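Local coordinates for periplasmic binding protein (Agrobacterium tumefaciens str. B6, PDB 5L9G) that binds the opine mannopine as a periplasmic solute-binding protein and probably hands it to an ABC transporter for uptake into the bacterium, at residues M267-L270 with K271-K275; A35-K38 with A39-P43; D99-K103 with A104-P108; A212-K216 with D217-D221. All coordinates share one frame; numbering follows the deposited sequence.

Contact 1 (M267-L270 with K271-K275)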
loop_
_atom_site.group_PDB
_atom_site.type_symbol
_atom_site.label_atom_id
_atom_site.label_comp_id
_atom_site.label_asym_id
_atom_site.label_seq_id
_atom_site.Cartn_x
_atom_site.Cartn_y
_atom_site.Cartn_z
ATOM N N MET A 267 0.160 -18.151 13.649
ATOM C CA MET A 267 1.442 -18.504 13.033
ATOM C C MET A 267 1.233 -19.582 11.943
ATOM O O MET A 267 1.730 -19.418 10.823
ATOM C CB MET A 267 2.456 -18.959 14.109
ATOM C CG MET A 267 3.894 -18.772 13.711
ATOM S SD MET A 267 4.470 -17.049 13.756
ATOM C CE MET A 267 4.840 -16.876 15.474
ATOM N N ARG A 268 0.452 -20.644 12.261
ATOM C CA ARG A 268 0.139 -21.747 11.340
ATOM C C ARG A 268 -0.644 -21.215 10.140
ATOM O O ARG A 268 -0.379 -21.607 9.006
ATOM C CB ARG A 268 -0.703 -22.845 12.028
ATOM C CG ARG A 268 -0.026 -23.596 13.155
ATOM C CD ARG A 268 -0.635 -24.987 13.354
ATOM N NE ARG A 268 -2.078 -24.951 13.607
ATOM C CZ ARG A 268 -2.992 -25.590 12.880
ATOM N NH1 ARG A 268 -2.627 -26.319 11.831
ATOM N NH2 ARG A 268 -4.277 -25.516 13.202
ATOM N N PHE A 269 -1.608 -20.321 10.405
ATOM C CA PHE A 269 -2.487 -19.714 9.401
ATOM C C PHE A 269 -1.671 -18.863 8.417
ATOM O O PHE A 269 -1.786 -19.039 7.197
ATOM C CB PHE A 269 -3.591 -18.911 10.106
ATOM C CG PHE A 269 -4.754 -18.430 9.257
ATOM C CD1 PHE A 269 -5.118 -19.103 8.090
ATOM C CD2 PHE A 269 -5.540 -17.366 9.675
ATOM C CE1 PHE A 269 -6.227 -18.681 7.331
ATOM C CE2 PHE A 269 -6.635 -16.936 8.908
ATOM C CZ PHE A 269 -6.968 -17.595 7.741
ATOM N N LEU A 270 -0.770 -18.018 8.956
ATOM C CA LEU A 270 0.132 -17.184 8.154
ATOM C C LEU A 270 1.082 -18.033 7.298
ATOM O O LEU A 270 1.275 -17.706 6.132
ATOM C CB LEU A 270 0.907 -16.194 9.041
ATOM C CG LEU A 270 1.952 -15.300 8.338
ATOM C CD1 LEU A 270 1.350 -14.526 7.173
ATOM C CD2 LEU A 270 2.635 -14.388 9.321
ATOM N N LYS A 271 1.635 -19.133 7.851
ATOM C CA LYS A 271 2.532 -20.028 7.100
ATOM C C LYS A 271 1.755 -20.627 5.912
ATOM O O LYS A 271 2.217 -20.549 4.768
ATOM C CB LYS A 271 3.099 -21.147 8.008
ATOM C CG LYS A 271 4.129 -22.036 7.317
ATOM C CD LYS A 271 4.879 -22.953 8.300
ATOM C CE LYS A 271 6.005 -23.679 7.607
ATOM N NZ LYS A 271 7.089 -24.067 8.550
ATOM N N GLU A 272 0.552 -21.152 6.182
ATOM C CA GLU A 272 -0.295 -21.746 5.153
ATOM C C GLU A 272 -0.679 -20.742 4.050
ATOM O O GLU A 272 -0.444 -21.027 2.882
ATOM C CB GLU A 272 -1.553 -22.385 5.782
ATOM C CG GLU A 272 -2.361 -23.286 4.849
ATOM C CD GLU A 272 -1.690 -24.551 4.336
ATOM O OE1 GLU A 272 -0.735 -25.033 4.983
ATOM O OE2 GLU A 272 -2.144 -25.084 3.302
ATOM N N MET A 273 -1.255 -19.578 4.407
ATOM C CA MET A 273 -1.711 -18.587 3.415
ATOM C C MET A 273 -0.583 -17.981 2.536
ATOM O O MET A 273 -0.878 -17.433 1.465
ATOM C CB MET A 273 -2.554 -17.472 4.064
ATOM C CG MET A 273 -1.744 -16.422 4.825
ATOM S SD MET A 273 -2.790 -15.106 5.494
ATOM C CE MET A 273 -3.699 -16.016 6.770
ATOM N N SER A 274 0.686 -18.083 2.995
ATOM C CA SER A 274 1.846 -17.558 2.259
ATOM C C SER A 274 2.266 -18.484 1.107
ATOM O O SER A 274 3.102 -18.098 0.279
ATOM C CB SER A 274 3.026 -17.341 3.202
ATOM O OG SER A 274 2.754 -16.357 4.184
ATOM N N LYS A 275 1.701 -19.705 1.064
ATOM C CA LYS A 275 2.010 -20.722 0.050
ATOM C C LYS A 275 1.651 -20.301 -1.373
ATOM O O LYS A 275 0.676 -19.582 -1.566
ATOM C CB LYS A 275 1.377 -22.070 0.399
ATOM C CG LYS A 275 2.090 -22.794 1.544
ATOM C CD LYS A 275 1.383 -24.100 1.885
ATOM C CE LYS A 275 2.198 -24.948 2.828
ATOM N NZ LYS A 275 1.461 -26.180 3.229
#
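The methyl carbon of Met273 sits squarely on the ring of Phe269, one helical turn back, and shows how a thioether can cap an aromatic face. CE lies 3.4 Å from the centroid of the Phe269 ring, only 3° off the ring normal, so it meets all six ring carbons about equally, a CH-pi contact. The sulfur follows behind it, higher above the same face, which makes the pair a Met-aromatic contact carried by the methyl rather than by SD. The torsions explain the fit: CG of Met273 stands between the backbone N and the carbonyl carbon (chi1 77°), a crowded position, and the bend at chi3 turns CE over the ring. In Phe269, CG lies anti to the backbone N and beside the carbonyl carbon, where CE of Met273 covers the ring.

One residue on, Leu270 O is gripped by the hydroxyl of Ser274, with OG 2.8 Å from that oxygen and tilted from the carbonyl plane. The backbone bond from Ser274 N to the same oxygen is weak, and the hydroxyl adds a second, shorter hold. Straighter is the bond from Met273 N to Phe269 O, at 2.9 Å and 174°. On the outer side, Glu272 bends at chi2; its OE1 receives Lys275 NZ at 3.0 Å in a salt bridge, while OE2 is hydrogen-bonded to the hydroxyl of Tyr278.

Around these residues of helix 263-273, Phe269 and Met273 face helix 30-48 through Ala45 and Trp41 and strand 23-27 through Val23 and Ile25, and Leu270 packs on Tyr254 of strand 240-256.

Contact 2 (A35-K38 with A39-P43). With EDO (1,2-ethanediol), chain E.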
loop_
_atom_site.group_PDB
_atom_site.type_symbol
_atom_site.label_atom_id
_atom_site.label_comp_id
_atom_site.label_asym_id
_atom_site.label_seq_id
_atom_site.Cartn_x
_atom_site.Cartn_y
_atom_site.Cartn_z
ATOM N N ALA A 35 -10.167 -9.660 -1.948
ATOM C CA ALA A 35 -9.213 -10.474 -2.707
ATOM C C ALA A 35 -8.410 -11.390 -1.768
ATOM O O ALA A 35 -8.259 -12.575 -2.053
ATOM C CB ALA A 35 -8.278 -9.588 -3.498
ATOM N N GLN A 36 -7.916 -10.844 -0.642
ATOM C CA GLN A 36 -7.161 -11.630 0.337
ATOM C C GLN A 36 -8.055 -12.713 0.943
ATOM O O GLN A 36 -7.643 -13.861 1.040
ATOM C CB GLN A 36 -6.607 -10.733 1.447
ATOM C CG GLN A 36 -5.524 -9.791 0.986
ATOM C CD GLN A 36 -5.247 -8.788 2.063
ATOM O OE1 GLN A 36 -4.450 -9.028 2.957
ATOM N NE2 GLN A 36 -5.937 -7.660 2.014
ATOM N N ASP A 37 -9.297 -12.359 1.301
ATOM C CA ASP A 37 -10.215 -13.329 1.882
ATOM C C ASP A 37 -10.512 -14.490 0.922
ATOM O O ASP A 37 -10.445 -15.656 1.335
ATOM C CB ASP A 37 -11.512 -12.659 2.353
ATOM C CG ASP A 37 -12.394 -13.583 3.163
ATOM O OD1 ASP A 37 -11.879 -14.217 4.110
ATOM O OD2 ASP A 37 -13.574 -13.723 2.812
ATOM N N LYS A 38 -10.755 -14.176 -0.365
ATOM C CA LYS A 38 -11.090 -15.201 -1.360
ATOM C C LYS A 38 -9.921 -16.092 -1.750
ATOM O O LYS A 38 -10.086 -17.313 -1.806
ATOM C CB LYS A 38 -11.726 -14.570 -2.604
ATOM C CG LYS A 38 -12.350 -15.572 -3.571
ATOM C CD LYS A 38 -12.981 -14.893 -4.789
ATOM C CE LYS A 38 -13.678 -15.895 -5.688
ATOM N NZ LYS A 38 -14.960 -16.388 -5.104
ATOM N N ALA A 39 -8.773 -15.489 -2.046
ATOM C CA ALA A 39 -7.587 -16.195 -2.515
ATOM C C ALA A 39 -6.751 -16.840 -1.430
ATOM O O ALA A 39 -6.127 -17.876 -1.685
ATOM C CB ALA A 39 -6.719 -15.241 -3.305
ATOM N N LEU A 40 -6.682 -16.210 -0.245
ATOM C CA LEU A 40 -5.787 -16.657 0.827
ATOM C C LEU A 40 -6.451 -17.168 2.092
ATOM O O LEU A 40 -6.233 -18.321 2.465
ATOM C CB LEU A 40 -4.812 -15.514 1.196
ATOM C CG LEU A 40 -4.138 -14.746 0.039
ATOM C CD1 LEU A 40 -3.413 -13.494 0.561
ATOM C CD2 LEU A 40 -3.181 -15.642 -0.731
ATOM N N TRP A 41 -7.244 -16.318 2.771
ATOM C CA TRP A 41 -7.807 -16.640 4.085
ATOM C C TRP A 41 -8.808 -17.799 4.062
ATOM O O TRP A 41 -8.573 -18.783 4.757
ATOM C CB TRP A 41 -8.407 -15.387 4.746
ATOM C CG TRP A 41 -7.511 -14.171 4.741
ATOM C CD1 TRP A 41 -6.161 -14.129 4.512
ATOM C CD2 TRP A 41 -7.916 -12.823 5.002
ATOM N NE1 TRP A 41 -5.711 -12.829 4.570
ATOM C CE2 TRP A 41 -6.769 -12.007 4.878
ATOM C CE3 TRP A 41 -9.153 -12.218 5.301
ATOM C CZ2 TRP A 41 -6.808 -10.623 5.098
ATOM C CZ3 TRP A 41 -9.194 -10.844 5.491
ATOM C CH2 TRP A 41 -8.034 -10.062 5.383
ATOM N N ALA A 42 -9.901 -17.699 3.269
ATOM C CA ALA A 42 -10.881 -18.801 3.171
ATOM C C ALA A 42 -10.239 -20.147 2.723
ATOM O O ALA A 42 -10.449 -21.121 3.421
ATOM C CB ALA A 42 -12.058 -18.420 2.274
ATOM N N PRO A 43 -9.419 -20.261 1.644
ATOM C CA PRO A 43 -8.846 -21.584 1.319
ATOM C C PRO A 43 -7.809 -22.094 2.323
ATOM O O PRO A 43 -7.823 -23.291 2.617
ATOM C CB PRO A 43 -8.261 -21.408 -0.089
ATOM C CG PRO A 43 -8.656 -20.054 -0.533
ATOM C CD PRO A 43 -8.988 -19.246 0.665
HETATM C C1 EDO E . -14.297 -19.714 4.857
HETATM O O1 EDO E . -14.425 -18.356 5.272
HETATM C C2 EDO E . -13.273 -20.437 5.772
HETATM O O2 EDO E . -12.501 -21.353 5.023
#
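Gln36 O accepts two backbone bonds, from Leu40 N at 2.8 Å and from Trp41 N at 3.0 Å, and the two donors reach it from opposite faces of the carbonyl plane. This sharing marks the change from regular helical bonding to a wider pi-type turn, in which Ala42 N bonds to Asp37 O at 2.9 Å, five residues back. Pro43 has no N-H to continue the pattern, and its CD instead lies 3.3 Å from Lys38 O at the kink. Farther out, a 1,2-ethanediol, probably from the crystallisation liquor, gives a hydrogen bond to Ala42 O.

The indole of Trp41 folds back along the helix. With CG beside its backbone N (chi1 -49°), one face lies over the previous turn: Gln36 CB stands 3.5 Å above the indole plane, toward the rim, and Asp37 OD1 comes 3.6 Å from Trp41 CE3. The carboxylate is turned 63° from the ring. Tyr52 holds Asp37 OD1, Ser27 and Trp32 O hold the Gln36 amide, and Tyr254 takes Trp41 NE1.

A pi-type widening and a proline kink thus shape the helix of the beta-alpha-beta unit 23-27, 30-48, 52-56, near the mannopine site of this periplasmic binding protein.

Contact 3 (D99-K103 with A104-P108)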
loop_
_atom_site.group_PDB
_atom_site.type_symbol
_atom_site.label_atom_id
_atom_site.label_comp_id
_atom_site.label_asym_id
_atom_site.label_seq_id
_atom_site.Cartn_x
_atom_site.Cartn_y
_atom_site.Cartn_z
ATOM N N ASP A 99 11.338 -20.569 10.142
ATOM C CA ASP A 99 11.147 -20.933 8.738
ATOM C C ASP A 99 9.682 -20.817 8.272
ATOM O O ASP A 99 9.191 -21.696 7.559
ATOM C CB ASP A 99 11.747 -22.334 8.452
ATOM C CG ASP A 99 13.270 -22.436 8.567
ATOM O OD1 ASP A 99 13.967 -21.445 8.236
ATOM O OD2 ASP A 99 13.766 -23.524 8.940
ATOM N N ILE A 100 9.009 -19.703 8.634
ATOM C CA ILE A 100 7.606 -19.425 8.268
ATOM C C ILE A 100 7.432 -19.421 6.722
ATOM O O ILE A 100 6.408 -19.877 6.214
ATOM C CB ILE A 100 7.055 -18.161 8.992
ATOM C CG1 ILE A 100 5.525 -18.023 8.823
ATOM C CG2 ILE A 100 7.803 -16.878 8.603
ATOM C CD1 ILE A 100 4.784 -17.501 10.045
ATOM N N VAL A 101 8.457 -18.958 5.997
ATOM C CA VAL A 101 8.587 -19.001 4.541
ATOM C C VAL A 101 10.064 -19.244 4.241
ATOM O O VAL A 101 10.915 -19.052 5.110
ATOM C CB VAL A 101 8.074 -17.733 3.788
ATOM C CG1 VAL A 101 6.562 -17.567 3.917
ATOM C CG2 VAL A 101 8.820 -16.469 4.217
ATOM N N ASN A 102 10.355 -19.624 3.004
ATOM C CA ASN A 102 11.699 -19.737 2.460
ATOM C C ASN A 102 11.902 -18.363 1.792
ATOM O O ASN A 102 11.219 -18.043 0.815
ATOM C CB ASN A 102 11.764 -20.893 1.442
ATOM C CG ASN A 102 13.088 -21.086 0.738
ATOM O OD1 ASN A 102 14.034 -20.308 0.882
ATOM N ND2 ASN A 102 13.171 -22.134 -0.068
ATOM N N LYS A 103 12.807 -17.527 2.351
ATOM C CA LYS A 103 13.081 -16.166 1.850
ATOM C C LYS A 103 13.462 -16.109 0.355
ATOM O O LYS A 103 13.151 -15.113 -0.303
ATOM C CB LYS A 103 14.123 -15.447 2.720
ATOM C CG LYS A 103 13.623 -15.121 4.126
ATOM C CD LYS A 103 14.592 -14.224 4.875
ATOM C CE LYS A 103 14.125 -13.927 6.279
ATOM N NZ LYS A 103 14.904 -12.823 6.894
ATOM N N ALA A 104 14.050 -17.203 -0.193
ATOM C CA ALA A 104 14.427 -17.315 -1.613
ATOM C C ALA A 104 13.213 -17.218 -2.563
ATOM O O ALA A 104 13.370 -16.810 -3.711
ATOM C CB ALA A 104 15.186 -18.612 -1.858
ATOM N N ASP A 105 12.005 -17.564 -2.072
ATOM C CA ASP A 105 10.758 -17.500 -2.840
ATOM C C ASP A 105 10.154 -16.096 -2.888
ATOM O O ASP A 105 9.187 -15.890 -3.611
ATOM C CB ASP A 105 9.716 -18.453 -2.241
ATOM C CG ASP A 105 10.111 -19.911 -2.256
ATOM O OD1 ASP A 105 10.840 -20.320 -3.188
ATOM O OD2 ASP A 105 9.631 -20.657 -1.385
ATOM N N PHE A 106 10.665 -15.157 -2.083
ATOM C CA PHE A 106 10.093 -13.812 -2.017
ATOM C C PHE A 106 11.105 -12.738 -2.461
ATOM O O PHE A 106 12.305 -13.015 -2.451
ATOM C CB PHE A 106 9.575 -13.543 -0.581
ATOM C CG PHE A 106 8.356 -14.359 -0.220
ATOM C CD1 PHE A 106 8.475 -15.692 0.164
ATOM C CD2 PHE A 106 7.082 -13.804 -0.291
ATOM C CE1 PHE A 106 7.340 -16.461 0.438
ATOM C CE2 PHE A 106 5.947 -14.565 0.032
ATOM C CZ PHE A 106 6.081 -15.887 0.380
ATOM N N PRO A 107 10.670 -11.510 -2.844
ATOM C CA PRO A 107 11.657 -10.479 -3.221
ATOM C C PRO A 107 12.649 -10.198 -2.078
ATOM O O PRO A 107 12.295 -10.372 -0.902
ATOM C CB PRO A 107 10.791 -9.251 -3.525
ATOM C CG PRO A 107 9.441 -9.797 -3.866
ATOM C CD PRO A 107 9.288 -10.989 -2.960
ATOM N N PRO A 108 13.920 -9.835 -2.377
ATOM C CA PRO A 108 14.863 -9.559 -1.280
ATOM C C PRO A 108 14.384 -8.397 -0.406
ATOM O O PRO A 108 13.843 -7.418 -0.925
ATOM C CB PRO A 108 16.189 -9.249 -1.998
ATOM C CG PRO A 108 15.808 -8.854 -3.368
ATOM C CD PRO A 108 14.529 -9.581 -3.700
HETATM O O HOH W 1 8.557 -20.110 1.052
HETATM O O HOH W 2 13.066 -12.379 0.997
#
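Val101 meets the ring of Phe106 across a short 3-10 turn, opened by an Asx turn, in the loop between helix 84-89 and strand 111-112. The turn is made by two backbone bonds three residues long: Asp105 N to Asn102 O at 3.0 Å, and Phe106 N to Lys103 O at 3.1 Å. In both, the donor stands well above the carbonyl plane of its acceptor.

The packed side belongs to Phe106. Its CE1 lies 3.7 Å from Val101 CB, and CG1 of the valine reaches toward CE1 and CZ, the two side chains crossing at about a right angle. With CG next to the backbone N (chi1 -70°), the ring is brought back beside the start of the turn, with Asn102 O at its edge. Beyond the turn, Val111 touches both Val101 and Phe106, while Ala291 and Asn292 pack on the ring and Ser274 and Val116 on the valine.

The other side is polar and looser. Asn102 OD1 accepts a hydrogen bond from Ala104 N at 3.3 Å, the Asx turn at the start of the 3-10 segment, and the methyl of Ala104 lies beside the same oxygen. Asn102, Lys103 and Ala104 are exposed, and two waters supplement the direct bonds. One water accepts a hydrogen bond from Asn102 N and donates one to Asp105 OD2, bridging Asn102 and Asp105. A second donates to two carbonyls: it lies 3.0 Å from Lys103 O and 2.9 Å from Pro107 O.

Contact 4 (A212-K216 with D217-D221)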
loop_
_atom_site.group_PDB
_atom_site.type_symbol
_atom_site.label_atom_id
_atom_site.label_comp_id
_atom_site.label_asym_id
_atom_site.label_seq_id
_atom_site.Cartn_x
_atom_site.Cartn_y
_atom_site.Cartn_z
ATOM N N ALA A 212 -11.575 4.716 -4.378
ATOM C CA ALA A 212 -12.276 4.098 -5.511
ATOM C C ALA A 212 -13.650 4.788 -5.714
ATOM O O ALA A 212 -14.045 5.038 -6.862
ATOM C CB ALA A 212 -12.458 2.604 -5.252
ATOM N N GLN A 213 -14.363 5.119 -4.614
ATOM C CA GLN A 213 -15.672 5.769 -4.716
ATOM C C GLN A 213 -15.546 7.187 -5.287
ATOM O O GLN A 213 -16.346 7.575 -6.146
ATOM C CB GLN A 213 -16.409 5.771 -3.347
ATOM C CG GLN A 213 -17.906 6.076 -3.449
ATOM C CD GLN A 213 -18.602 5.103 -4.369
ATOM O OE1 GLN A 213 -18.577 3.889 -4.165
ATOM N NE2 GLN A 213 -19.251 5.603 -5.392
ATOM N N LEU A 214 -14.525 7.946 -4.839
ATOM C CA LEU A 214 -14.256 9.301 -5.369
ATOM C C LEU A 214 -14.074 9.226 -6.898
ATOM O O LEU A 214 -14.617 10.054 -7.617
ATOM C CB LEU A 214 -12.972 9.867 -4.762
ATOM C CG LEU A 214 -13.081 10.301 -3.296
ATOM C CD1 LEU A 214 -11.669 10.611 -2.754
ATOM C CD2 LEU A 214 -13.998 11.531 -3.138
ATOM N N ILE A 215 -13.353 8.200 -7.362
ATOM C CA ILE A 215 -13.067 7.939 -8.782
ATOM C C ILE A 215 -14.366 7.577 -9.526
ATOM O O ILE A 215 -14.701 8.197 -10.531
ATOM C CB ILE A 215 -11.965 6.842 -8.923
ATOM C CG1 ILE A 215 -10.622 7.366 -8.363
ATOM C CG2 ILE A 215 -11.825 6.404 -10.405
ATOM C CD1 ILE A 215 -9.526 6.319 -8.185
ATOM N N LYS A 216 -15.127 6.623 -8.986
ATOM C CA LYS A 216 -16.403 6.223 -9.598
ATOM C C LYS A 216 -17.384 7.395 -9.711
ATOM O O LYS A 216 -18.056 7.529 -10.725
ATOM C CB LYS A 216 -17.032 5.071 -8.810
ATOM C CG LYS A 216 -16.321 3.719 -9.004
ATOM C CD LYS A 216 -16.985 2.624 -8.166
ATOM C CE LYS A 216 -16.560 2.665 -6.715
ATOM N NZ LYS A 216 -16.786 1.368 -6.017
ATOM N N ASP A 217 -17.437 8.288 -8.700
ATOM C CA ASP A 217 -18.369 9.420 -8.727
ATOM C C ASP A 217 -17.820 10.633 -9.504
ATOM O O ASP A 217 -18.541 11.617 -9.667
ATOM C CB ASP A 217 -18.706 9.849 -7.285
ATOM C CG ASP A 217 -19.557 8.844 -6.537
ATOM O OD1 ASP A 217 -20.493 8.280 -7.151
ATOM O OD2 ASP A 217 -19.337 8.680 -5.335
ATOM N N GLY A 218 -16.565 10.551 -9.945
ATOM C CA GLY A 218 -15.885 11.657 -10.620
ATOM C C GLY A 218 -15.790 12.888 -9.731
ATOM O O GLY A 218 -15.859 14.020 -10.226
ATOM N N GLU A 219 -15.677 12.686 -8.405
ATOM C CA GLU A 219 -15.649 13.759 -7.404
ATOM C C GLU A 219 -14.315 14.488 -7.315
ATOM O O GLU A 219 -14.238 15.553 -6.694
ATOM C CB GLU A 219 -16.088 13.239 -6.024
ATOM C CG GLU A 219 -17.596 13.197 -5.872
ATOM C CD GLU A 219 -18.148 12.689 -4.548
ATOM O OE1 GLU A 219 -17.419 12.730 -3.526
ATOM O OE2 GLU A 219 -19.319 12.244 -4.538
ATOM N N VAL A 220 -13.269 13.912 -7.916
ATOM C CA VAL A 220 -11.924 14.490 -7.980
ATOM C C VAL A 220 -11.497 14.570 -9.434
ATOM O O VAL A 220 -12.034 13.818 -10.262
ATOM C CB VAL A 220 -10.882 13.715 -7.108
ATOM C CG1 VAL A 220 -11.285 13.729 -5.637
ATOM C CG2 VAL A 220 -10.667 12.286 -7.615
ATOM N N ASP A 221 -10.494 15.413 -9.739
ATOM C CA ASP A 221 -9.968 15.512 -11.106
ATOM C C ASP A 221 -8.739 14.651 -11.279
ATOM O O ASP A 221 -8.451 14.157 -12.362
ATOM C CB ASP A 221 -9.732 16.974 -11.499
ATOM C CG ASP A 221 -11.034 17.753 -11.521
ATOM O OD1 ASP A 221 -12.020 17.252 -12.111
ATOM O OD2 ASP A 221 -11.094 18.812 -10.888
#
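Gln213 and Asp217 reach for each other along the outer side of the helix end, their amide and carboxylate planes 45° apart. The donor NE2 lies 3.1 Å from Asp217 OD2, in a fairly straight bond of 165°. That oxygen is almost in the plane of the Gln213 amide, whereas NE2 meets OD2 from above the plane of the carboxylate. The bend of Gln213 at chi2 (57°) is what turns its amide along the helix toward Asp217, whose own N bonds to Gln213 O at 2.9 Å. Backbone and side chains therefore link the same two residues.

Leu214 and Glu219 meet differently, at about a right angle: CD2 of the leucine touches the glutamate OE1 at 3.6 Å and its CB slightly farther off. The other methyl, CD1, faces Val220 CG1 on the buried side, where both residues also pack on Val203 of strand 201-205.

At Gly218 the chain leaves helical geometry with a positive phi. Glu219 N returns to Leu214 O at 2.9 Å and Gly218 N to Ile215 O at 3.1 Å. These two bonds into the last turn, with the positive phi at Gly218, form a Schellman motif, here ending helix 208-216 and leading the chain into strand 222-226.

How the contacts relate
Each contact is local, closing a turn between adjoining segments, so the four follow one another in series and none nests within or crosses another. From the N terminus, contact 2 comes first, in helix 30-48, followed by contact 3 in the loop before strand 111-112, contact 4 leading from helix 208-216 toward strand 222-226, and contact 1 in helix 263-273 and just beyond. Folding makes contact 1 join helix 30-48 to that loop: Met273 SD packs on Trp41 CD1 of contact 2, and Ser274 CB on Val101 CG1 of contact 3. Contacts 2 and 3 do not touch. Contact 4 stands apart, its centre about 36 Å from that of contact 1, on the opposite side of the chain's centre.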